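Local coordinates for protein macrolide 2'-phosphotransferase MphH (Brachybacterium faecium, PDB 5UXD) that binds the macrolide antibiotic azithromycin and probably inactivates such macrolides as a 2'-phosphotransferase of the aminoglycoside phosphotransferase (APH) family, at residues V234-P237 / S238-E242. Residues are numbered along the deposited sequence; the frame is centred on the assembly and turned at random.
Sequences VSAP and SAIFE. With SO4 (sulfate ion), chain D.
Pro237 and Ile240 pack side by side at a tight helix-to-helix turn. Helix 230-235 ends here, and Pro237 takes the N-cap position of helix 238-250. The turn lies at the surface of the helical part of this kinase-like fold, away from the annotated sites. Its packed side is apolar. Ile240 CG1 lies beside the CD and CG end of the proline ring, 3.8 Å from Pro237 CD. The CG2 branch goes the other way, to Ala236, where it meets CB at 4.0 Å. The torsion explains the split: with chi1 -60°, CG1 stands beside the backbone N and faces the proline, while CG2, anti to that N, is directed to Ala236. Thr119 and Ala122 of helix 119-133 also touch Ile240. Phe241 is the buried residue of the turn. Its ring leads away from the loop and packs on His232, Leu229 and helix 259-268.

The backbone closes the first helical turn. Phe241 N donates to Pro237 O at 2.9 Å, with an N-H...O angle of 163°. Ile240 N approaches the same oxygen at 2.8 Å, but the bond is bent and weak. At the N-cap the helix needs the proline C=O, not an N-H, and Phe241 N lies nearly in line with that carbonyl. Glu242 N repeats the pattern with Ser238 O at 3.0 Å.

The outer side is looser. Pro237, Ser238 and Ala239 are exposed in the molecule but touch a crystal neighbour. A sulfate, probably from the crystallisation liquor, lies beside the N-terminal end of the helix, where the helix dipole probably favours an anion. Ser238 grips it twice. Its N-H reaches sulfate O3 at 2.9 Å. With chi1 64°, Ser238 OG donates a short hydrogen bond of 2.6 Å to sulfate O2.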
loop_
_atom_site.group_PDB
_atom_site.type_symbol
_atom_site.label_atom_id
_atom_site.label_comp_id
_atom_site.label_asym_id
_atom_site.label_seq_id
_atom_site.Cartn_x
_atom_site.Cartn_y
_atom_site.Cartn_z
ATOM N N VAL A 234 8.479 -11.826 4.833
ATOM C CA VAL A 234 8.852 -11.712 6.239
ATOM C C VAL A 234 7.858 -12.413 7.166
ATOM O O VAL A 234 8.213 -12.725 8.314
ATOM C CB VAL A 234 9.048 -10.235 6.629
ATOM C CG1 VAL A 234 10.236 -9.621 5.867
ATOM C CG2 VAL A 234 7.788 -9.451 6.376
ATOM N N SER A 235 6.633 -12.715 6.708
ATOM C CA SER A 235 5.610 -13.265 7.593
ATOM C C SER A 235 5.299 -14.737 7.362
ATOM O O SER A 235 4.821 -15.403 8.290
ATOM C CB SER A 235 4.300 -12.459 7.478
ATOM O OG SER A 235 3.663 -12.635 6.217
ATOM N N ALA A 236 5.557 -15.250 6.196
ATOM C CA ALA A 236 5.193 -16.612 5.832
ATOM C C ALA A 236 6.370 -17.563 6.027
ATOM O O ALA A 236 7.524 -17.157 5.897
ATOM C CB ALA A 236 4.739 -16.653 4.369
ATOM N N PRO A 237 6.118 -18.837 6.341
ATOM C CA PRO A 237 7.202 -19.824 6.327
ATOM C C PRO A 237 7.896 -19.821 4.975
ATOM O O PRO A 237 7.285 -19.532 3.940
ATOM C CB PRO A 237 6.482 -21.153 6.578
ATOM C CG PRO A 237 5.159 -20.769 7.195
ATOM C CD PRO A 237 4.805 -19.459 6.577
ATOM N N SER A 238 9.189 -20.161 4.992
ATOM C CA SER A 238 9.973 -20.058 3.763
ATOM C C SER A 238 9.414 -20.944 2.647
ATOM O O SER A 238 9.470 -20.571 1.473
ATOM C CB SER A 238 11.436 -20.405 4.044
ATOM O OG SER A 238 11.561 -21.746 4.465
ATOM N N ALA A 239 8.894 -22.132 2.978
ATOM C CA ALA A 239 8.324 -22.958 1.916
ATOM C C ALA A 239 7.041 -22.364 1.356
ATOM O O ALA A 239 6.676 -22.668 0.215
ATOM C CB ALA A 239 8.055 -24.381 2.408
ATOM N N ILE A 240 6.355 -21.532 2.138
ATOM C CA ILE A 240 5.143 -20.881 1.662
ATOM C C ILE A 240 5.497 -19.676 0.796
ATOM O O ILE A 240 4.857 -19.424 -0.229
ATOM C CB ILE A 240 4.257 -20.496 2.861
ATOM C CG1 ILE A 240 3.857 -21.739 3.654
ATOM C CG2 ILE A 240 3.023 -19.730 2.394
ATOM C CD1 ILE A 240 3.001 -22.714 2.872
ATOM N N PHE A 241 6.541 -18.927 1.170
ATOM C CA PHE A 241 7.036 -17.898 0.255
ATOM C C PHE A 241 7.450 -18.510 -1.082
ATOM O O PHE A 241 7.234 -17.910 -2.143
ATOM C CB PHE A 241 8.204 -17.122 0.873
ATOM C CG PHE A 241 8.674 -15.951 0.011
ATOM C CD1 PHE A 241 7.832 -14.891 -0.229
ATOM C CD2 PHE A 241 9.955 -15.937 -0.559
ATOM C CE1 PHE A 241 8.231 -13.816 -1.012
ATOM C CE2 PHE A 241 10.380 -14.849 -1.357
ATOM C CZ PHE A 241 9.509 -13.795 -1.580
ATOM N N GLU A 242 8.026 -19.721 -1.057
ATOM C CA GLU A 242 8.419 -20.352 -2.313
ATOM C C GLU A 242 7.204 -20.690 -3.180
ATOM O O GLU A 242 7.281 -20.607 -4.410
ATOM C CB GLU A 242 9.273 -21.596 -2.036
ATOM C CG GLU A 242 9.641 -22.413 -3.279
ATOM C CD GLU A 242 10.232 -21.565 -4.404
ATOM O OE1 GLU A 242 9.822 -21.754 -5.572
ATOM O OE2 GLU A 242 11.106 -20.713 -4.123
HETATM S S SO4 D . 10.991 -21.457 8.045
HETATM O O1 SO4 D . 9.717 -21.851 8.633
HETATM O O2 SO4 D . 11.329 -22.410 7.003
HETATM O O3 SO4 D . 10.814 -20.130 7.438
HETATM O O4 SO4 D . 12.030 -21.415 9.072
#